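Local coordinates for probable M18 family aminopeptidase 1 (Thermotoga maritima, PDB 2GLF), which probably acts as a zinc-dependent aminopeptidase of the M18 family, removing residues from the N-termini of peptides, at residues A[87-92]-A[321-326]; A[268-273]-A[445-450]; A[351-356]-A[413-418]. All coordinates share one frame; numbering follows the deposited sequence.

The three contacts lie close together in one mixed beta sheet and the helix packed against it. Interaction 1 joins two central parallel strands; its centre is about 10 Å from that of interaction 2 and about 9 Å from that of interaction 3, while those two are about 15 Å apart. Strand 270-275 adjoins strand 87-92 on one side of interaction 1, and strand 414-421 adjoins strand 321-329 on the other. Along the chain the segments of interactions 1 and 2 alternate, and interaction 3 falls between the two halves of interaction 2. The C-terminal helix 433-449 thus returns to a sheet assembled from distant parts of the sequence, whose central strands carry metal ligands.

Interaction 1 (A[87-92]-A[321-326]). With MN (manganese (II) ion), chain E.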
loop_
_atom_site.group_PDB
_atom_site.type_symbol
_atom_site.label_atom_id
_atom_site.label_comp_id
_atom_site.label_asym_id
_atom_site.label_seq_id
_atom_site.Cartn_x
_atom_site.Cartn_y
_atom_site.Cartn_z
ATOM N N ASN A 87 -45.665 -35.375 -14.500
ATOM C CA ASN A 87 -44.406 -35.452 -13.777
ATOM C C ASN A 87 -43.273 -35.200 -14.759
ATOM O O ASN A 87 -42.892 -36.078 -15.531
ATOM C CB ASN A 87 -44.244 -36.826 -13.129
ATOM C CG ASN A 87 -44.995 -36.943 -11.816
ATOM O OD1 ASN A 87 -45.740 -36.034 -11.427
ATOM N ND2 ASN A 87 -44.800 -38.061 -11.122
ATOM N N LEU A 88 -42.749 -33.981 -14.733
ATOM C CA LEU A 88 -41.666 -33.602 -15.623
ATOM C C LEU A 88 -40.342 -33.473 -14.901
ATOM O O LEU A 88 -40.273 -32.977 -13.781
ATOM C CB LEU A 88 -41.956 -32.255 -16.272
ATOM C CG LEU A 88 -43.175 -32.093 -17.157
ATOM C CD1 LEU A 88 -43.241 -30.634 -17.597
ATOM C CD2 LEU A 88 -43.085 -33.030 -18.352
ATOM N N VAL A 89 -39.291 -33.931 -15.556
ATOM C CA VAL A 89 -37.952 -33.792 -15.024
ATOM C C VAL A 89 -37.303 -32.978 -16.148
ATOM O O VAL A 89 -37.423 -33.332 -17.326
ATOM C CB VAL A 89 -37.277 -35.168 -14.837
ATOM C CG1 VAL A 89 -37.374 -35.962 -16.113
ATOM C CG2 VAL A 89 -35.831 -34.995 -14.427
ATOM N N VAL A 90 -36.665 -31.864 -15.802
ATOM C CA VAL A 90 -36.048 -31.016 -16.818
ATOM C C VAL A 90 -34.560 -30.820 -16.619
ATOM O O VAL A 90 -34.073 -30.800 -15.486
ATOM C CB VAL A 90 -36.710 -29.630 -16.853
ATOM C CG1 VAL A 90 -38.178 -29.778 -17.162
ATOM C CG2 VAL A 90 -36.516 -28.924 -15.518
ATOM N N ALA A 91 -33.846 -30.670 -17.729
ATOM C CA ALA A 91 -32.404 -30.460 -17.699
ATOM C C ALA A 91 -31.953 -29.600 -18.877
ATOM O O ALA A 91 -32.757 -29.239 -19.738
ATOM C CB ALA A 91 -31.686 -31.797 -17.724
ATOM N N HIS A 92 -30.670 -29.256 -18.903
ATOM C CA HIS A 92 -30.127 -28.456 -19.993
ATOM C C HIS A 92 -29.033 -29.241 -20.708
ATOM O O HIS A 92 -28.311 -30.028 -20.095
ATOM C CB HIS A 92 -29.609 -27.101 -19.479
ATOM C CG HIS A 92 -28.374 -27.177 -18.631
ATOM N ND1 HIS A 92 -27.101 -27.091 -19.160
ATOM C CD2 HIS A 92 -28.218 -27.242 -17.286
ATOM C CE1 HIS A 92 -26.217 -27.094 -18.177
ATOM N NE2 HIS A 92 -26.867 -27.184 -17.030
ATOM N N SER A 321 -45.636 -31.994 -10.995
ATOM C CA SER A 321 -44.472 -31.894 -10.149
ATOM C C SER A 321 -43.281 -31.793 -11.085
ATOM O O SER A 321 -43.165 -32.566 -12.038
ATOM C CB SER A 321 -44.365 -33.142 -9.282
ATOM O OG SER A 321 -45.603 -33.399 -8.644
ATOM N N VAL A 322 -42.410 -30.822 -10.834
ATOM C CA VAL A 322 -41.233 -30.646 -11.672
ATOM C C VAL A 322 -39.962 -30.952 -10.896
ATOM O O VAL A 322 -39.754 -30.463 -9.788
ATOM C CB VAL A 322 -41.144 -29.199 -12.239
ATOM C CG1 VAL A 322 -39.866 -29.027 -13.039
ATOM C CG2 VAL A 322 -42.345 -28.904 -13.119
ATOM N N ILE A 323 -39.130 -31.801 -11.480
ATOM C CA ILE A 323 -37.856 -32.160 -10.885
ATOM C C ILE A 323 -36.818 -31.456 -11.746
ATOM O O ILE A 323 -36.697 -31.736 -12.941
ATOM C CB ILE A 323 -37.577 -33.673 -10.960
ATOM C CG1 ILE A 323 -38.697 -34.455 -10.273
ATOM C CG2 ILE A 323 -36.211 -33.976 -10.328
ATOM C CD1 ILE A 323 -38.778 -34.227 -8.807
ATOM N N SER A 324 -36.101 -30.517 -11.141
ATOM C CA SER A 324 -35.053 -29.776 -11.827
ATOM C C SER A 324 -33.806 -30.662 -11.820
ATOM O O SER A 324 -33.113 -30.761 -10.808
ATOM C CB SER A 324 -34.780 -28.470 -11.081
ATOM O OG SER A 324 -33.762 -27.721 -11.715
ATOM N N GLY A 325 -33.529 -31.313 -12.944
ATOM C CA GLY A 325 -32.376 -32.193 -13.012
ATOM C C GLY A 325 -31.056 -31.528 -13.366
ATOM O O GLY A 325 -30.756 -31.321 -14.543
ATOM N N ASP A 326 -30.267 -31.192 -12.348
ATOM C CA ASP A 326 -28.965 -30.568 -12.552
ATOM C C ASP A 326 -27.996 -31.084 -11.487
ATOM O O ASP A 326 -28.412 -31.571 -10.440
ATOM C CB ASP A 326 -29.084 -29.044 -12.492
ATOM C CG ASP A 326 -27.986 -28.340 -13.278
ATOM O OD1 ASP A 326 -28.098 -27.119 -13.500
ATOM O OD2 ASP A 326 -27.010 -29.003 -13.678
HETATM MN MN MN E . -25.896 -27.196 -14.789
HETATM O O HOH W 1 -24.807 -27.705 -12.758
#
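His-92 CG stands between the backbone N and the carbonyl carbon (chi1 70°) and Asp-326 CG roughly opposite its own N (chi1 -154°), torsions that bring both side chains to one manganese ion beyond the last bonded pair of the strands. His-92 NE2 reaches the metal at 2.4 Å. Asp-326 chelates it through both oxygens, OD2 at 2.4 Å, with its plane 77° from that of the ring, and a water and Asp-249 complete the ligands seen. Behind this site, residues 87-92 and 321-325 run as parallel strands. Leu-88 O accepts from Ile-323 N at 2.8 Å and Val-90 N donates to Ile-323 O at 2.9 Å, so Ile-323 is gripped through both its N-H and its carbonyl. Beta-branched residues suit these extended backbones: Val-89 CG2 lies against Ile-323 CB on one face, and Val-90 CG2 approaches Val-322 CG1 at 4.2 Å on the other. Gly-325, without a side chain, donates to Val-90 O just before the metal ligand. Histidine nitrogen and carboxylate oxygen are common ligands for zinc as well as manganese, and predicted zinc binding by His-92 is consistent with the metallopeptidase assignment.

Interaction 2 (A[268-273]-A[445-450])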
loop_
_atom_site.group_PDB
_atom_site.type_symbol
_atom_site.label_atom_id
_atom_site.label_comp_id
_atom_site.label_asym_id
_atom_site.label_seq_id
_atom_site.Cartn_x
_atom_site.Cartn_y
_atom_site.Cartn_z
ATOM N N LYS A 268 -49.556 -41.269 -14.306
ATOM C CA LYS A 268 -49.948 -39.903 -14.619
ATOM C C LYS A 268 -49.038 -39.493 -15.784
ATOM O O LYS A 268 -47.910 -39.968 -15.876
ATOM C CB LYS A 268 -49.682 -39.050 -13.377
ATOM C CG LYS A 268 -49.836 -37.554 -13.517
ATOM C CD LYS A 268 -49.410 -36.883 -12.212
ATOM C CE LYS A 268 -49.639 -35.385 -12.244
ATOM N NZ LYS A 268 -49.211 -34.711 -10.983
ATOM N N SER A 269 -49.511 -38.644 -16.684
ATOM C CA SER A 269 -48.665 -38.229 -17.799
ATOM C C SER A 269 -47.288 -37.821 -17.284
ATOM O O SER A 269 -47.171 -37.221 -16.216
ATOM C CB SER A 269 -49.280 -37.035 -18.540
ATOM O OG SER A 269 -50.413 -37.405 -19.309
ATOM N N ILE A 270 -46.245 -38.148 -18.039
ATOM C CA ILE A 270 -44.890 -37.779 -17.650
ATOM C C ILE A 270 -44.159 -37.187 -18.847
ATOM O O ILE A 270 -44.661 -37.220 -19.967
ATOM C CB ILE A 270 -44.087 -38.988 -17.151
ATOM C CG1 ILE A 270 -43.901 -39.994 -18.290
ATOM C CG2 ILE A 270 -44.784 -39.610 -15.961
ATOM C CD1 ILE A 270 -42.910 -41.106 -17.993
ATOM N N GLY A 271 -42.970 -36.651 -18.613
ATOM C CA GLY A 271 -42.217 -36.071 -19.706
ATOM C C GLY A 271 -40.890 -35.477 -19.283
ATOM O O GLY A 271 -40.635 -35.286 -18.089
ATOM N N VAL A 272 -40.045 -35.190 -20.270
ATOM C CA VAL A 272 -38.732 -34.605 -20.028
ATOM C C VAL A 272 -38.460 -33.496 -21.040
ATOM O O VAL A 272 -38.679 -33.671 -22.234
ATOM C CB VAL A 272 -37.604 -35.653 -20.162
ATOM C CG1 VAL A 272 -36.283 -35.006 -19.840
ATOM C CG2 VAL A 272 -37.846 -36.829 -19.226
ATOM N N ILE A 273 -37.988 -32.350 -20.566
ATOM C CA ILE A 273 -37.676 -31.242 -21.460
ATOM C C ILE A 273 -36.185 -30.915 -21.372
ATOM O O ILE A 273 -35.607 -30.857 -20.287
ATOM C CB ILE A 273 -38.500 -30.014 -21.105
ATOM C CG1 ILE A 273 -39.974 -30.397 -21.094
ATOM C CG2 ILE A 273 -38.284 -28.916 -22.130
ATOM C CD1 ILE A 273 -40.844 -29.356 -20.454
ATOM N N SER A 445 -38.650 -43.540 -10.514
ATOM C CA SER A 445 -39.617 -43.763 -9.457
ATOM C C SER A 445 -40.316 -42.471 -9.038
ATOM O O SER A 445 -41.339 -42.509 -8.364
ATOM C CB SER A 445 -38.936 -44.426 -8.259
ATOM O OG SER A 445 -37.783 -43.710 -7.868
ATOM N N LEU A 446 -39.771 -41.325 -9.432
ATOM C CA LEU A 446 -40.404 -40.061 -9.089
ATOM C C LEU A 446 -41.468 -39.718 -10.121
ATOM O O LEU A 446 -42.476 -39.079 -9.798
ATOM C CB LEU A 446 -39.378 -38.932 -9.015
ATOM C CG LEU A 446 -38.659 -38.760 -7.676
ATOM C CD1 LEU A 446 -37.608 -37.680 -7.815
ATOM C CD2 LEU A 446 -39.657 -38.397 -6.583
HETATM N N MSE A 447 -41.244 -40.137 -11.363
HETATM C CA MSE A 447 -42.212 -39.884 -12.424
HETATM C C MSE A 447 -43.384 -40.829 -12.208
HETATM O O MSE A 447 -44.538 -40.486 -12.476
HETATM C CB MSE A 447 -41.601 -40.164 -13.792
HETATM C CG MSE A 447 -40.367 -39.362 -14.103
HETATM SE SE MSE A 447 -39.560 -39.930 -15.768
HETATM C CE MSE A 447 -39.710 -38.277 -16.764
ATOM N N GLU A 448 -43.066 -42.021 -11.713
ATOM C CA GLU A 448 -44.053 -43.066 -11.460
ATOM C C GLU A 448 -44.918 -42.868 -10.224
ATOM O O GLU A 448 -46.120 -43.135 -10.256
ATOM C CB GLU A 448 -43.360 -44.429 -11.328
ATOM C CG GLU A 448 -42.877 -45.050 -12.629
ATOM C CD GLU A 448 -42.109 -46.354 -12.409
ATOM O OE1 GLU A 448 -41.823 -47.054 -13.408
ATOM O OE2 GLU A 448 -41.787 -46.676 -11.240
ATOM N N LYS A 449 -44.314 -42.395 -9.139
ATOM C CA LYS A 449 -45.043 -42.249 -7.888
ATOM C C LYS A 449 -45.459 -40.849 -7.434
ATOM O O LYS A 449 -46.241 -40.734 -6.492
ATOM C CB LYS A 449 -44.248 -42.930 -6.768
ATOM C CG LYS A 449 -43.724 -44.327 -7.112
ATOM C CD LYS A 449 -44.703 -45.435 -6.747
ATOM C CE LYS A 449 -45.929 -45.467 -7.648
ATOM N NZ LYS A 449 -45.628 -45.913 -9.036
ATOM N N LEU A 450 -44.963 -39.786 -8.062
ATOM C CA LEU A 450 -45.384 -38.455 -7.617
ATOM C C LEU A 450 -46.803 -38.138 -8.070
ATOM O O LEU A 450 -47.607 -37.678 -7.229
ATOM C CB LEU A 450 -44.433 -37.348 -8.107
ATOM C CG LEU A 450 -43.277 -36.960 -7.170
ATOM C CD1 LEU A 450 -42.790 -35.568 -7.513
ATOM C CD2 LEU A 450 -43.733 -36.988 -5.726
ATOM O OXT LEU A 450 -47.090 -38.352 -9.264
#
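Apolar packing dominates the meeting of Ile-270 and Val-272 with Met-447, which is a selenomethionine in the crystal. Its side chain reaches from helix 445-449 down to strand 270-273, crossing both branched residues at about a right angle. Near the root, CB of Met-447 lies 3.9 Å from Ile-270 CG2; farther out, its SE faces Ile-270 CD1 at 4.2 Å. The chain stays extended through chi2 and bends at chi3 (119°), which carries CE to Val-272 CG2. A long, flexible unbranched chain suits this span, since the axes of strand and helix are 9.3 Å apart, and the beta-branched isoleucine and valine offer broad apolar sides to it. Gly-271, between them, exposes its carbonyl oxygen to the same CE, a packing contact.

Charge plays a looser part. Lys-268, fully extended, brings NZ to 4.6 Å from Leu-450 OXT, beyond salt-bridge distance, so any attraction to the C-terminal carboxylate is probably weak. No hydrogen bond joins the two segments directly. Asn-87 bridges them instead: its backbone bonds to Ser-269 and Gly-271, and its ND2 donates to both Met-447 O and Leu-450 OXT; an amide is apt here, meeting a helix-end carbonyl and a carboxylate at once.

The helix crosses the strand at 139° to its direction. Helix 248-263 packs onto Ile-270, Val-272 and Met-447, strand 87-92 adjoins strand 270-275 in the sheet, and Leu-446 and Leu-450 lean on helix 370-382.

Interaction 3 (A[351-356]-A[413-418]); sequences VALVKY and DVIDMG
Ala-352 and Gly-418 form a hydrogen-bonded pair where strands 351-354 and 414-418 run antiparallel, their axes 4.8 Å apart and inclined at 150°. Ala-352 N donates to Gly-418 O at 2.7 Å, and Gly-418 N returns a bond of 3.0 Å to Ala-352 O. Two residues on, Val-354 N donates to Asp-416 O at 3.0 Å. Between these pairs Leu-353 and Met-417 face each other as a non-hydrogen-bonded pair.

On their face of the sheet the Met-417 side chain, a selenomethionine in the crystal, starts extended and turns at chi3 (-82°), its flexible chain bending so that CE meets the branched end of Leu-353 at CG and CD1; its CG meets Val-351 CG1 at 3.8 Å. Ile-415 adds its CD1, which approaches Leu-353 CD2 at 4.2 Å and touches the carbonyl of Val-354. The other face holds Val-354 and Asp-416, whose CB atoms are 3.7 Å apart. Asp-416 is the polar exception, and its OD2 is satisfied by hydroxyl groups of Thr-402 and Ser-324. Past the strand, Lys-355 forms salt bridges with Asp-367 of its own chain and with Glu-224 of a neighbouring subunit.

Strand 321-329 lies beside strand 414-421, and strand 387-389 adjoins strand 351-354, while helix 433-449 covers Val-351 and Met-417.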
loop_
_atom_site.group_PDB
_atom_site.type_symbol
_atom_site.label_atom_id
_atom_site.label_comp_id
_atom_site.label_asym_id
_atom_site.label_seq_id
_atom_site.Cartn_x
_atom_site.Cartn_y
_atom_site.Cartn_z
ATOM N N VAL A 351 -28.369 -39.882 -4.931
ATOM C CA VAL A 351 -28.778 -38.703 -5.676
ATOM C C VAL A 351 -28.797 -37.558 -4.682
ATOM O O VAL A 351 -29.132 -37.752 -3.509
ATOM C CB VAL A 351 -30.201 -38.851 -6.243
ATOM C CG1 VAL A 351 -30.406 -37.880 -7.382
ATOM C CG2 VAL A 351 -30.433 -40.269 -6.694
ATOM N N ALA A 352 -28.439 -36.370 -5.149
ATOM C CA ALA A 352 -28.427 -35.206 -4.284
ATOM C C ALA A 352 -29.727 -34.449 -4.414
ATOM O O ALA A 352 -30.193 -34.179 -5.523
ATOM C CB ALA A 352 -27.267 -34.297 -4.636
ATOM N N LEU A 353 -30.317 -34.126 -3.269
ATOM C CA LEU A 353 -31.561 -33.371 -3.219
ATOM C C LEU A 353 -31.155 -31.976 -2.747
ATOM O O LEU A 353 -30.694 -31.801 -1.616
ATOM C CB LEU A 353 -32.539 -34.038 -2.241
ATOM C CG LEU A 353 -33.944 -33.463 -2.039
ATOM C CD1 LEU A 353 -34.857 -34.546 -1.504
ATOM C CD2 LEU A 353 -33.901 -32.280 -1.080
ATOM N N VAL A 354 -31.296 -30.996 -3.633
ATOM C CA VAL A 354 -30.928 -29.613 -3.339
ATOM C C VAL A 354 -32.172 -28.767 -3.126
ATOM O O VAL A 354 -32.912 -28.489 -4.075
ATOM C CB VAL A 354 -30.132 -28.988 -4.504
ATOM C CG1 VAL A 354 -29.477 -27.719 -4.048
ATOM C CG2 VAL A 354 -29.103 -29.974 -5.035
ATOM N N LYS A 355 -32.402 -28.346 -1.888
ATOM C CA LYS A 355 -33.573 -27.535 -1.581
ATOM C C LYS A 355 -33.462 -26.107 -2.117
ATOM O O LYS A 355 -34.472 -25.494 -2.464
ATOM C CB LYS A 355 -33.817 -27.512 -0.071
ATOM C CG LYS A 355 -35.088 -26.798 0.322
ATOM C CD LYS A 355 -35.501 -27.170 1.723
ATOM C CE LYS A 355 -36.716 -26.376 2.170
ATOM N NZ LYS A 355 -36.422 -24.918 2.233
ATOM N N TYR A 356 -32.238 -25.584 -2.185
ATOM C CA TYR A 356 -32.001 -24.226 -2.682
ATOM C C TYR A 356 -30.553 -23.985 -3.113
ATOM O O TYR A 356 -29.625 -24.634 -2.616
ATOM C CB TYR A 356 -32.402 -23.191 -1.620
ATOM C CG TYR A 356 -31.703 -23.362 -0.287
ATOM C CD1 TYR A 356 -30.335 -23.123 -0.156
ATOM C CD2 TYR A 356 -32.405 -23.798 0.836
ATOM C CE1 TYR A 356 -29.682 -23.319 1.055
ATOM C CE2 TYR A 356 -31.762 -23.998 2.051
ATOM C CZ TYR A 356 -30.400 -23.759 2.154
ATOM O OH TYR A 356 -29.753 -23.973 3.348
ATOM N N ASP A 413 -44.783 -26.682 -8.481
ATOM C CA ASP A 413 -43.741 -26.935 -7.490
ATOM C C ASP A 413 -42.523 -27.611 -8.110
ATOM O O ASP A 413 -42.652 -28.545 -8.904
ATOM C CB ASP A 413 -44.303 -27.790 -6.356
ATOM C CG ASP A 413 -45.194 -26.992 -5.421
ATOM O OD1 ASP A 413 -44.676 -26.409 -4.447
ATOM O OD2 ASP A 413 -46.415 -26.932 -5.668
ATOM N N VAL A 414 -41.341 -27.128 -7.737
ATOM C CA VAL A 414 -40.086 -27.648 -8.262
ATOM C C VAL A 414 -39.091 -28.000 -7.163
ATOM O O VAL A 414 -39.211 -27.532 -6.029
ATOM C CB VAL A 414 -39.434 -26.619 -9.183
ATOM C CG1 VAL A 414 -38.346 -27.277 -10.020
ATOM C CG2 VAL A 414 -40.500 -25.971 -10.048
ATOM N N ILE A 415 -38.105 -28.821 -7.520
ATOM C CA ILE A 415 -37.061 -29.270 -6.595
ATOM C C ILE A 415 -35.824 -29.693 -7.385
ATOM O O ILE A 415 -35.912 -30.525 -8.283
ATOM C CB ILE A 415 -37.536 -30.486 -5.749
ATOM C CG1 ILE A 415 -36.443 -30.925 -4.774
ATOM C CG2 ILE A 415 -37.897 -31.647 -6.661
ATOM C CD1 ILE A 415 -36.116 -29.898 -3.729
ATOM N N ASP A 416 -34.676 -29.112 -7.054
ATOM C CA ASP A 416 -33.429 -29.454 -7.734
ATOM C C ASP A 416 -32.976 -30.837 -7.280
ATOM O O ASP A 416 -33.011 -31.151 -6.089
ATOM C CB ASP A 416 -32.344 -28.426 -7.414
ATOM C CG ASP A 416 -32.743 -27.017 -7.806
ATOM O OD1 ASP A 416 -33.301 -26.286 -6.956
ATOM O OD2 ASP A 416 -32.504 -26.648 -8.973
HETATM N N MSE A 417 -32.543 -31.663 -8.226
HETATM C CA MSE A 417 -32.105 -33.011 -7.898
HETATM C C MSE A 417 -31.164 -33.546 -8.971
HETATM O O MSE A 417 -31.379 -33.341 -10.167
HETATM C CB MSE A 417 -33.327 -33.913 -7.767
HETATM C CG MSE A 417 -33.081 -35.192 -7.012
HETATM SE SE MSE A 417 -34.759 -35.999 -6.508
HETATM C CE MSE A 417 -35.105 -34.957 -4.919
ATOM N N GLY A 418 -30.114 -34.227 -8.533
ATOM C CA GLY A 418 -29.145 -34.771 -9.465
ATOM C C GLY A 418 -27.897 -35.265 -8.757
ATOM O O GLY A 418 -27.811 -35.188 -7.534
#